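Local coordinates for protein eukaryotic translation initiation factor 4 gamma 5 (PDB 6OZU) that probably acts as a scaffold in translation initiation, its helical MIF4G domain being of the kind that binds the RNA helicase eIF4A in related eIF4G proteins, at residues Q94-R97 against T98-A102; G130-K133 against A134-N137. All blocks are in the same frame, centred on the assembly; numbering follows the deposited sequence.

Contact 1 of 2, residues Q94-R97 against T98-A102; sequences QCQR and TFENA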
ATOM      1  N   GLN A  94     -12.081   1.116  -2.119  1.00 55.62           N
ATOM      2  CA  GLN A  94     -11.484   1.301  -0.796  1.00 55.81           C
ATOM      3  C   GLN A  94      -9.999   1.733  -0.879  1.00 56.63           C
ATOM      4  O   GLN A  94      -9.561   2.466   0.006  1.00 56.20           O
ATOM      5  CB  GLN A  94     -11.703   0.077   0.111  1.00 58.07           C
ATOM      6  CG  GLN A  94     -11.605   0.348   1.628  1.00 66.11           C
ATOM      7  CD  GLN A  94     -12.533   1.400   2.186  1.00 84.89           C
ATOM      8  OE1 GLN A  94     -12.105   2.321   2.890  1.00 83.91           O
ATOM      9  NE2 GLN A  94     -13.817   1.284   1.907  1.00 80.28           N
ATOM     10  N   CYS A  95      -9.270   1.372  -1.968  1.00 52.24           N
ATOM     11  CA  CYS A  95      -7.871   1.807  -2.229  1.00 51.16           C
ATOM     12  C   CYS A  95      -7.905   3.285  -2.552  1.00 53.78           C
ATOM     13  O   CYS A  95      -7.071   4.048  -2.093  1.00 51.82           O
ATOM     14  CB  CYS A  95      -7.262   1.035  -3.396  1.00 51.85           C
ATOM     15  SG  CYS A  95      -6.578  -0.573  -2.954  1.00 55.54           S
ATOM     16  N   GLN A  96      -8.866   3.670  -3.387  1.00 53.23           N
ATOM     17  CA  GLN A  96      -9.072   5.046  -3.803  1.00 53.75           C
ATOM     18  C   GLN A  96      -9.331   5.914  -2.576  1.00 57.33           C
ATOM     19  O   GLN A  96      -8.643   6.916  -2.415  1.00 56.12           O
ATOM     20  CB  GLN A  96     -10.203   5.141  -4.826  1.00 56.11           C
ATOM     21  CG  GLN A  96     -10.171   6.398  -5.669  1.00 73.72           C
ATOM     22  CD  GLN A  96     -11.484   6.481  -6.384  1.00106.93           C
ATOM     23  OE1 GLN A  96     -12.469   7.017  -5.854  1.00105.34           O
ATOM     24  NE2 GLN A  96     -11.545   5.880  -7.573  1.00100.02           N
ATOM     25  N   ARG A  97     -10.212   5.466  -1.655  1.00 53.50           N
ATOM     26  CA  ARG A  97     -10.555   6.214  -0.459  1.00 53.53           C
ATOM     27  C   ARG A  97      -9.381   6.346   0.508  1.00 55.68           C
ATOM     28  O   ARG A  97      -9.070   7.455   0.940  1.00 55.46           O
ATOM     29  CB  ARG A  97     -11.809   5.653   0.217  1.00 56.03           C
ATOM     30  CG  ARG A  97     -12.366   6.621   1.253  1.00 76.66           C
ATOM     31  CD  ARG A  97     -13.461   6.018   2.119  1.00103.45           C
ATOM     32  NE  ARG A  97     -13.422   6.493   3.509  1.00118.73           N
ATOM     33  CZ  ARG A  97     -13.824   7.693   3.920  1.00134.44           C
ATOM     34  NH1 ARG A  97     -13.751   8.020   5.204  1.00121.07           N
ATOM     35  NH2 ARG A  97     -14.318   8.572   3.053  1.00122.44           N
ATOM     36  N   THR A  98      -8.706   5.233   0.813  1.00 50.00           N
ATOM     37  CA  THR A  98      -7.534   5.174   1.676  1.00 47.10           C
ATOM     38  C   THR A  98      -6.387   6.094   1.216  1.00 50.41           C
ATOM     39  O   THR A  98      -5.779   6.776   2.058  1.00 50.09           O
ATOM     40  CB  THR A  98      -7.058   3.713   1.737  1.00 54.85           C
ATOM     41  OG1 THR A  98      -8.108   2.925   2.286  1.00 59.58           O
ATOM     42  CG2 THR A  98      -5.773   3.522   2.561  1.00 51.31           C
ATOM     43  N   PHE A  99      -6.033   6.060  -0.087  1.00 47.36           N
ATOM     44  CA  PHE A  99      -4.871   6.828  -0.545  1.00 47.52           C
ATOM     45  C   PHE A  99      -5.255   8.248  -0.957  1.00 53.98           C
ATOM     46  O   PHE A  99      -4.395   9.135  -0.909  1.00 54.14           O
ATOM     47  CB  PHE A  99      -4.030   6.060  -1.595  1.00 48.22           C
ATOM     48  CG  PHE A  99      -3.571   4.739  -1.013  1.00 48.80           C
ATOM     49  CD1 PHE A  99      -2.759   4.701   0.121  1.00 49.22           C
ATOM     50  CD2 PHE A  99      -4.055   3.532  -1.516  1.00 51.16           C
ATOM     51  CE1 PHE A  99      -2.410   3.482   0.714  1.00 49.01           C
ATOM     52  CE2 PHE A  99      -3.695   2.305  -0.916  1.00 51.75           C
ATOM     53  CZ  PHE A  99      -2.875   2.295   0.186  1.00 48.12           C
ATOM     54  N   GLU A 100      -6.554   8.499  -1.190  1.00 52.13           N
ATOM     55  CA  GLU A 100      -7.073   9.853  -1.442  1.00 53.56           C
ATOM     56  C   GLU A 100      -7.039  10.621  -0.096  1.00 55.87           C
ATOM     57  O   GLU A 100      -6.684  11.800  -0.064  1.00 55.07           O
ATOM     58  CB  GLU A 100      -8.513   9.792  -1.917  1.00 57.01           C
ATOM     59  CG  GLU A 100      -8.758  10.311  -3.316  1.00 74.83           C
ATOM     60  CD  GLU A 100     -10.243  10.344  -3.646  1.00 95.13           C
ATOM     61  OE1 GLU A 100     -10.924  11.301  -3.212  1.00 99.84           O
ATOM     62  OE2 GLU A 100     -10.730   9.399  -4.304  1.00 73.43           O
ATOM     63  N   ASN A 101      -7.408   9.926   1.007  1.00 51.62           N
ATOM     64  CA  ASN A 101      -7.374  10.442   2.375  1.00 51.15           C
ATOM     65  C   ASN A 101      -5.947  10.769   2.737  1.00 53.18           C
ATOM     66  O   ASN A 101      -5.699  11.887   3.200  1.00 54.37           O
ATOM     67  CB  ASN A 101      -7.918   9.411   3.383  1.00 49.49           C
ATOM     68  CG  ASN A 101      -9.401   9.182   3.360  1.00 64.54           C
ATOM     69  OD1 ASN A 101     -10.188   9.972   2.829  1.00 52.61           O
ATOM     70  ND2 ASN A 101      -9.820   8.066   3.924  1.00 58.25           N
ATOM     71  N   ALA A 102      -5.002   9.796   2.513  1.00 45.21           N
ATOM     72  CA  ALA A 102      -3.581   9.982   2.771  1.00 41.77           C
ATOM     73  C   ALA A 102      -3.034  11.200   2.018  1.00 44.89           C
ATOM     74  O   ALA A 102      -2.349  11.997   2.636  1.00 44.64           O
ATOM     75  CB  ALA A 102      -2.811   8.723   2.432  1.00 41.06           C
TER

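Contact 2 of 2, residues G130-K133 against A134-N137; sequences GKQK and ANIN. With SO4 (sulfate ion), chain I.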
ATOM      1  N   GLY A 130       4.370   9.553  11.538  1.00 39.35           N
ATOM      2  CA  GLY A 130       4.059   8.352  12.311  1.00 39.19           C
ATOM      3  C   GLY A 130       2.727   7.727  11.950  1.00 45.83           C
ATOM      4  O   GLY A 130       2.530   6.508  12.085  1.00 45.59           O
ATOM      5  N   LYS A 131       1.799   8.579  11.472  1.00 44.47           N
ATOM      6  CA  LYS A 131       0.474   8.190  11.009  1.00 45.40           C
ATOM      7  C   LYS A 131       0.528   7.865   9.517  1.00 47.73           C
ATOM      8  O   LYS A 131      -0.033   6.854   9.098  1.00 49.28           O
ATOM      9  CB  LYS A 131      -0.561   9.299  11.316  1.00 50.26           C
ATOM     10  CG  LYS A 131      -0.842   9.468  12.834  1.00 67.45           C
ATOM     11  CD  LYS A 131      -1.774  10.654  13.177  1.00 76.43           C
ATOM     12  CE  LYS A 131      -1.201  11.602  14.221  1.00 78.93           C
ATOM     13  NZ  LYS A 131      -1.518  11.192  15.628  1.00 82.15           N
ATOM     14  N   GLN A 132       1.253   8.680   8.733  1.00 41.92           N
ATOM     15  CA  GLN A 132       1.410   8.490   7.301  1.00 41.03           C
ATOM     16  C   GLN A 132       2.163   7.208   6.926  1.00 48.60           C
ATOM     17  O   GLN A 132       1.820   6.616   5.902  1.00 50.32           O
ATOM     18  CB  GLN A 132       2.040   9.726   6.640  1.00 41.56           C
ATOM     19  CG  GLN A 132       1.819   9.826   5.112  1.00 50.97           C
ATOM     20  CD  GLN A 132       0.374  10.085   4.694  1.00 57.52           C
ATOM     21  OE1 GLN A 132      -0.550   9.324   5.004  1.00 55.35           O
ATOM     22  NE2 GLN A 132       0.145  11.154   3.951  1.00 43.87           N
ATOM     23  N   LYS A 133       3.161   6.758   7.736  1.00 45.53           N
ATOM     24  CA  LYS A 133       3.920   5.529   7.453  1.00 44.98           C
ATOM     25  C   LYS A 133       3.023   4.278   7.368  1.00 50.12           C
ATOM     26  O   LYS A 133       3.271   3.429   6.514  1.00 50.09           O
ATOM     27  CB  LYS A 133       5.108   5.314   8.413  1.00 47.65           C
ATOM     28  CG  LYS A 133       4.752   5.131   9.879  1.00 59.82           C
ATOM     29  CD  LYS A 133       5.712   4.209  10.608  1.00 60.17           C
ATOM     30  CE  LYS A 133       5.073   3.762  11.907  1.00 78.53           C
ATOM     31  NZ  LYS A 133       6.085   3.159  12.803  1.00 99.86           N
ATOM     32  N   ALA A 134       1.951   4.205   8.202  1.00 48.16           N
ATOM     33  CA  ALA A 134       0.935   3.129   8.209  1.00 48.67           C
ATOM     34  C   ALA A 134       0.256   2.982   6.848  1.00 50.07           C
ATOM     35  O   ALA A 134      -0.005   1.850   6.435  1.00 50.27           O
ATOM     36  CB  ALA A 134      -0.110   3.397   9.269  1.00 50.92           C
ATOM     37  N   ASN A 135       0.029   4.114   6.135  1.00 45.41           N
ATOM     38  CA  ASN A 135      -0.591   4.130   4.800  1.00 45.59           C
ATOM     39  C   ASN A 135       0.346   3.611   3.737  1.00 46.75           C
ATOM     40  O   ASN A 135      -0.030   2.755   2.927  1.00 44.51           O
ATOM     41  CB  ASN A 135      -1.061   5.541   4.426  1.00 47.38           C
ATOM     42  CG  ASN A 135      -2.336   5.964   5.092  1.00 53.86           C
ATOM     43  OD1 ASN A 135      -2.382   6.943   5.832  1.00 39.79           O
ATOM     44  ND2 ASN A 135      -3.399   5.239   4.856  1.00 54.13           N
ATOM     45  N   ILE A 136       1.570   4.169   3.728  1.00 45.14           N
ATOM     46  CA  ILE A 136       2.667   3.823   2.815  1.00 43.93           C
ATOM     47  C   ILE A 136       3.051   2.349   2.989  1.00 42.66           C
ATOM     48  O   ILE A 136       3.180   1.653   1.985  1.00 42.29           O
ATOM     49  CB  ILE A 136       3.868   4.803   2.946  1.00 47.40           C
ATOM     50  CG1 ILE A 136       3.421   6.295   2.913  1.00 46.73           C
ATOM     51  CG2 ILE A 136       4.937   4.518   1.872  1.00 51.05           C
ATOM     52  CD1 ILE A 136       2.732   6.830   1.579  1.00 53.33           C
ATOM     53  N   ASN A 137       3.127   1.849   4.232  1.00 37.92           N
ATOM     54  CA  ASN A 137       3.384   0.419   4.472  1.00 39.87           C
ATOM     55  C   ASN A 137       2.281  -0.426   3.788  1.00 43.92           C
ATOM     56  O   ASN A 137       2.580  -1.281   2.939  1.00 43.31           O
ATOM     57  CB  ASN A 137       3.473   0.090   5.983  1.00 45.28           C
ATOM     58  CG  ASN A 137       3.769  -1.370   6.290  1.00 75.50           C
ATOM     59  OD1 ASN A 137       4.613  -2.014   5.651  1.00 60.19           O
ATOM     60  ND2 ASN A 137       3.078  -1.927   7.278  1.00 71.85           N
TER
HETATM   61  S   SO4 I 407       4.846   0.979  14.967  1.00159.21           S
HETATM   62  O1  SO4 I 407       4.533   0.808  13.550  1.00158.46           O
HETATM   63  O2  SO4 I 407       3.780   0.401  15.782  1.00160.34           O
HETATM   64  O3  SO4 I 407       4.974   2.410  15.261  1.00158.65           O
HETATM   65  O4  SO4 I 407       6.098   0.296  15.298  1.00159.40           O

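Contact 1 of 2, residues Q94-R97 against T98-A102
Gln94 O is gripped twice by one residue a turn further along helix 82-112: Thr98 N reaches it at 3.0 Å and the hydroxyl Thr98 OG1 at 2.7 Å. The two donors approach from opposite faces of the Gln94 carbonyl plane. Such a threonine hydroxyl returned to the i-4 carbonyl is a familiar α-helical motif, and it lets a polar side chain sit buried on this helix. Thr98 OG1 stands beside its own backbone N (chi1 -61°), which aims it back down the helix and leaves CG2 above one face of the Phe99 ring, toward its rim. The regular i to i-4 ladder continues with Phe99 N to Cys95 O, Glu100 N to Gln96 O and Asn101 N to Arg97 O.

Cys95 and Phe99 form the apolar side, with Cys95 CB 4.5 Å from Phe99 CD2; a small thiol side chain and a large aromatic ring suit an inward face, where Phe51 touches Cys95 and Leu139 and Val152 touch Phe99. Polar residues occupy the exposed side. There Gln96 and Glu100 run side by side in the same direction, while the Arg97 guanidinium is nearly perpendicular to the Asn101 amide, whose ND2 lies above one guanidinium face, toward its rim, 4.0 Å from Arg97 CZ.

Contact 2 of 2, residues G130-K133 against A134-N137
Gln132 O receives two backbone N-H groups from the next turn of helix 118-144, a helix of the all-helical MIF4G fold. Ile136 N makes the regular i to i-4 bond at 3.3 Å, whereas Asn135 N, at 3.1 Å, gives only a weak i to i-3 bond. Asn137 N to Lys133 O continues the α-helical pattern at 2.8 Å. Ala134 N adds another weak i to i-3 bond, to Lys131 O.

Among the side chains, Gln132 and Asn135 come together at their amide ends, with planes 72° apart. Gln132 CG lies anti to the backbone N (chi1 -160°), and a bend at chi2 folds the amide toward the following turn. Its NE2 is hydrogen-bonded to Ala102 O of helix 82-112, so a glutamine suits this buried place: it can satisfy a main-chain carbonyl on a neighbouring helix.

Aliphatic groups of Ile136 and Ala134 pack against backbone carbonyl oxygens of the preceding turn. Ile136 CG1 rests 3.4 Å from Gln132 O; beyond the turn its branched side chain makes apolar contacts with Leu182 of helix 173-186 and Leu160 of helix 150-162, and also touches His178. Ala134 is buried, its one methyl, CB, 3.5 Å from Lys131 O; so short a side chain probably lets this side of the turn sit close to its surroundings.

The charged end of Lys133 donates hydrogen bonds to a sulfate ion, from NZ to O3 at 2.8 Å and a weak one to O1 at 2.9 Å. The sulfate probably came from the crystallisation liquor, and Lys133 also lies at a crystal contact, so its presence proves no natural ligand; it is consistent with an ammonium group that can bind an anion, while the amide of Gln132 serves the interior of the fold.

Overall arrangement
Contact 1 comes first along the chain, on helix 82-112, and contact 2 follows on helix 118-144, the next helix; both belong to the MIF4G domain. Their centres are about 12 Å apart, and the two helices touch directly. Besides the hydrogen bond from the Gln132 amide to Ala102 O, Phe99 CE1 lies 3.3 Å from Asn135 O, and Asn135 also packs against Thr98 and Ala102. Each local turn thus contributes one side to a shared interface that combines polar and apolar groups. Helix 150-162 touches both contacts, through Phe99 of the first and Gln132 and Ile136 of the second, consistent with the successive helix packing of a HEAT-like helical domain.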